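Local coordinates for titin heart isoform N2-B (Homo sapiens, PDB 2BK8), which serves as a giant elastic and scaffolding filament of the muscle sarcomere, represented by an immunoglobulin-like domain, M1, from its M-band region, at residues E44-E47 and K48-I51; D64-K67 and L68-G71. All blocks are in the same frame, centred on the assembly; numbering follows the deposited sequence.

How the contacts relate
Both contacts are local folds of the chain in one I-set immunoglobulin domain, a sandwich of two β-sheets, and their centres lie 14 Å apart. Contact 1 comes first, in the link that leaves strand 41-42 of one sheet and enters strand 49-54 at the edge of the other. The chain then runs through strands 49-54 and 57-62 before contact 2, where the link to strand 71-78 crosses back to the first sheet. A salt bridge joins the two: Lys48 NZ stands 2.8 Å from Asp69 OD2. The start of the edge strand is thereby tied to the short 3-10 turn at the end of the sandwich.

Contact 1: E44-E47 and K48-I51; sequences ENSE and KYEI
The turn that leads into the edge strand 49-54 of the immunoglobulin sandwich is an ST turn built on Ser46. Ser46 OG accepts two backbone N-H groups, Lys48 N at 3.2 Å and Tyr49 N at 3.3 Å. With chi1 at 59°, the hydroxyl sits between the serine's own N and carbonyl carbon, facing both donors. Ser46 N gives its hydrogen to Tyr49 O in that carbonyl's plane, 3.3 Å away. Farther along, the Asn45 amide pairs with both polar groups of the Ile51 backbone. Its ND2 reaches Ile51 O at 3.1 Å, with the acceptor exactly in the amide plane, whereas Ile51 N reaches Asn45 OD1 at 3.1 Å from above the carbonyl plane, 38° out of it. Ile51 CD1 packs against the backbone of Glu44, and Lys48 CG lies 3.6 Å above the centre of one Tyr49 face before the chain runs on to Asp69 and the backbone O of Lys63. With two bonds on each of the Asn45 and Ser46 side chains, the amide does the work of a neighbouring strand at Ile51 and fixes its own rotation, while the serine oxygen satisfies the N-H groups inside the turn.

Contact 2: D64-K67 and L68-G71; sequences DITK and LDDG
Asp69 lays its carboxylate across the backbone of Ile65 and Thr66, and OD2 takes the hydrogen of Thr66 N at 2.8 Å. The donor comes to the anti side of OD2, 29° out of the carboxylate plane. A chi1 of -61° sets CG beside the aspartate's own N and turns the acid back over the start of the 3-10 turn, in a bond like the returning half of a capping box; the reciprocal bond from Asp69 N to Thr66 OG1 is not made. Asp69 N returns a bond to Thr66 O, 3.0 Å away and well above the carbonyl plane. Leu68 N makes a weak hydrogen bond to Thr66 OG1, 3.1 Å away, and the Thr66 and Leu68 side chains run side by side, with OG1 3.4 Å from Leu68 CB. Ile65 CD1 lies against the same carboxylate oxygen, 3.8 Å from Asp69 OD2, while Ile65 itself packs on Leu90 and Val92 of strand 83-92. OD2 also receives Lys48 NZ, and Asp69 O bonds Tyr73 OH, the tyrosine corner familiar in immunoglobulin folds. With an alanine in place of Asp69, the Thr66 amide would probably lose its acceptor and the Lys48 ammonium its counter-charge. Buried yet gripped by an amide and a cation through the same oxygen, this carboxylate is likely to stay ionised, so that one oxygen both closes the turn and holds the lysine that leads into the edge strand.

Contact 1: E44-E47 and K48-I51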
loop_
_atom_site.group_PDB
_atom_site.type_symbol
_atom_site.label_atom_id
_atom_site.label_comp_id
_atom_site.label_asym_id
_atom_site.label_seq_id
_atom_site.Cartn_x
_atom_site.Cartn_y
_atom_site.Cartn_z
ATOM N N GLU A 44 -4.452 5.976 7.033
ATOM C CA GLU A 44 -3.764 5.973 8.320
ATOM C C GLU A 44 -4.186 4.756 9.144
ATOM O O GLU A 44 -5.222 4.157 8.866
ATOM C CB GLU A 44 -4.061 7.262 9.097
ATOM C CG GLU A 44 -5.519 7.442 9.464
ATOM C CD GLU A 44 -5.798 8.723 10.240
ATOM O OE1 GLU A 44 -4.845 9.452 10.579
ATOM O OE2 GLU A 44 -6.990 8.991 10.517
ATOM N N ASN A 45 -3.398 4.403 10.160
ATOM C CA ASN A 45 -3.811 3.374 11.129
ATOM C C ASN A 45 -5.164 3.619 11.796
ATOM O O ASN A 45 -5.418 4.719 12.296
ATOM C CB ASN A 45 -2.726 3.185 12.176
ATOM C CG ASN A 45 -1.665 2.229 11.717
ATOM O OD1 ASN A 45 -1.854 1.010 11.767
ATOM N ND2 ASN A 45 -0.531 2.771 11.245
ATOM N N SER A 46 -6.005 2.578 11.838
ATOM C CA SER A 46 -7.397 2.686 12.258
ATOM C C SER A 46 -7.966 1.278 12.468
ATOM O O SER A 46 -7.237 0.290 12.360
ATOM C CB SER A 46 -8.190 3.393 11.161
ATOM O OG SER A 46 -8.111 2.668 9.943
ATOM N N GLU A 47 -9.266 1.185 12.732
ATOM C CA GLU A 47 -9.939 -0.111 12.788
ATOM C C GLU A 47 -9.868 -0.822 11.427
ATOM O O GLU A 47 -9.937 -2.045 11.357
ATOM C CB GLU A 47 -11.389 0.062 13.238
ATOM C CG GLU A 47 -11.546 0.464 14.708
ATOM C CD GLU A 47 -12.994 0.665 15.136
ATOM O OE1 GLU A 47 -13.922 0.225 14.407
ATOM O OE2 GLU A 47 -13.206 1.262 16.218
ATOM N N LYS A 48 -9.673 -0.053 10.358
ATOM C CA LYS A 48 -9.695 -0.593 8.992
ATOM C C LYS A 48 -8.329 -1.000 8.403
ATOM O O LYS A 48 -8.269 -1.997 7.661
ATOM C CB LYS A 48 -10.393 0.409 8.063
ATOM C CG LYS A 48 -10.490 0.019 6.595
ATOM C CD LYS A 48 -11.552 -1.049 6.349
ATOM C CE LYS A 48 -11.681 -1.418 4.868
ATOM N NZ LYS A 48 -12.822 -2.405 4.677
ATOM N N TYR A 49 -7.268 -0.210 8.658
ATOM C CA TYR A 49 -5.923 -0.418 8.057
ATOM C C TYR A 49 -4.807 -0.628 9.095
ATOM O O TYR A 49 -4.735 0.117 10.080
ATOM C CB TYR A 49 -5.510 0.765 7.141
ATOM C CG TYR A 49 -6.525 1.106 6.085
ATOM C CD1 TYR A 49 -6.745 0.258 5.002
ATOM C CD2 TYR A 49 -7.268 2.288 6.162
ATOM C CE1 TYR A 49 -7.694 0.578 4.013
ATOM C CE2 TYR A 49 -8.220 2.610 5.180
ATOM C CZ TYR A 49 -8.433 1.748 4.130
ATOM O OH TYR A 49 -9.348 2.061 3.144
ATOM N N GLU A 50 -3.930 -1.615 8.855
ATOM C CA GLU A 50 -2.796 -1.888 9.747
ATOM C C GLU A 50 -1.551 -1.601 8.899
ATOM O O GLU A 50 -1.287 -2.319 7.935
ATOM C CB GLU A 50 -2.797 -3.344 10.279
ATOM C CG GLU A 50 -1.781 -3.640 11.369
ATOM C CD GLU A 50 -1.567 -5.156 11.655
ATOM O OE1 GLU A 50 -2.468 -5.976 11.407
ATOM O OE2 GLU A 50 -0.466 -5.524 12.134
ATOM N N ILE A 51 -0.844 -0.515 9.239
ATOM C CA ILE A 51 0.235 0.011 8.396
ATOM C C ILE A 51 1.500 0.076 9.223
ATOM O O ILE A 51 1.518 0.635 10.334
ATOM C CB ILE A 51 -0.088 1.429 7.855
ATOM C CG1 ILE A 51 -1.376 1.419 7.013
ATOM C CG2 ILE A 51 1.072 1.977 6.987
ATOM C CD1 ILE A 51 -1.905 2.832 6.672
#

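Contact 2: D64-K67 and L68-G71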
loop_
_atom_site.group_PDB
_atom_site.type_symbol
_atom_site.label_atom_id
_atom_site.label_comp_id
_atom_site.label_asym_id
_atom_site.label_seq_id
_atom_site.Cartn_x
_atom_site.Cartn_y
_atom_site.Cartn_z
ATOM N N ASP A 64 -11.631 -6.376 7.142
ATOM C CA ASP A 64 -13.091 -6.367 6.949
ATOM C C ASP A 64 -13.479 -5.976 5.527
ATOM O O ASP A 64 -14.153 -4.981 5.305
ATOM C CB ASP A 64 -13.782 -5.425 7.960
ATOM C CG ASP A 64 -13.598 -5.854 9.390
ATOM O OD1 ASP A 64 -14.161 -6.902 9.771
ATOM O OD2 ASP A 64 -12.927 -5.120 10.153
ATOM N N ILE A 65 -13.020 -6.741 4.545
ATOM C CA ILE A 65 -13.184 -6.343 3.129
ATOM C C ILE A 65 -14.658 -6.171 2.719
ATOM O O ILE A 65 -15.561 -6.942 3.172
ATOM C CB ILE A 65 -12.396 -7.322 2.171
ATOM C CG1 ILE A 65 -10.868 -7.100 2.311
ATOM C CG2 ILE A 65 -12.964 -7.272 0.710
ATOM C CD1 ILE A 65 -10.343 -5.848 1.678
ATOM N N THR A 66 -14.944 -5.124 1.936
ATOM C CA THR A 66 -16.280 -4.959 1.298
ATOM C C THR A 66 -16.081 -4.667 -0.197
ATOM O O THR A 66 -14.955 -4.425 -0.651
ATOM C CB THR A 66 -17.154 -3.781 1.898
ATOM O OG1 THR A 66 -16.593 -2.505 1.504
ATOM C CG2 THR A 66 -17.270 -3.873 3.421
ATOM N N LYS A 67 -17.167 -4.666 -0.964
ATOM C CA LYS A 67 -17.106 -4.244 -2.376
ATOM C C LYS A 67 -16.481 -2.846 -2.572
ATOM O O LYS A 67 -15.847 -2.590 -3.603
ATOM C CB LYS A 67 -18.497 -4.328 -3.032
ATOM C CG LYS A 67 -18.941 -5.778 -3.320
ATOM C CD LYS A 67 -20.230 -5.802 -4.134
ATOM C CE LYS A 67 -20.694 -7.206 -4.412
ATOM N NZ LYS A 67 -21.397 -7.745 -3.223
ATOM N N LEU A 68 -16.648 -1.946 -1.591
ATOM C CA LEU A 68 -16.053 -0.585 -1.665
ATOM C C LEU A 68 -14.539 -0.580 -1.826
ATOM O O LEU A 68 -13.975 0.387 -2.327
ATOM C CB LEU A 68 -16.378 0.250 -0.435
ATOM C CG LEU A 68 -17.836 0.674 -0.239
ATOM C CD1 LEU A 68 -17.948 1.391 1.097
ATOM C CD2 LEU A 68 -18.355 1.586 -1.360
ATOM N N ASP A 69 -13.895 -1.660 -1.376
ATOM C CA ASP A 69 -12.433 -1.742 -1.315
ATOM C C ASP A 69 -11.755 -2.078 -2.647
ATOM O O ASP A 69 -10.531 -2.001 -2.727
ATOM C CB ASP A 69 -11.984 -2.717 -0.172
ATOM C CG ASP A 69 -12.453 -2.242 1.209
ATOM O OD1 ASP A 69 -12.337 -1.017 1.515
ATOM O OD2 ASP A 69 -12.984 -3.079 1.983
ATOM N N ASP A 70 -12.545 -2.440 -3.664
ATOM C CA ASP A 70 -12.035 -2.757 -5.008
ATOM C C ASP A 70 -11.489 -1.471 -5.667
ATOM O O ASP A 70 -12.215 -0.473 -5.799
ATOM C CB ASP A 70 -13.135 -3.455 -5.842
ATOM C CG ASP A 70 -12.640 -3.964 -7.208
ATOM O OD1 ASP A 70 -12.088 -3.140 -7.977
ATOM O OD2 ASP A 70 -12.834 -5.174 -7.517
ATOM N N GLY A 71 -10.213 -1.504 -6.062
ATOM C CA GLY A 71 -9.550 -0.387 -6.786
ATOM C C GLY A 71 -8.027 -0.420 -6.777
ATOM O O GLY A 71 -7.395 -1.502 -6.729
#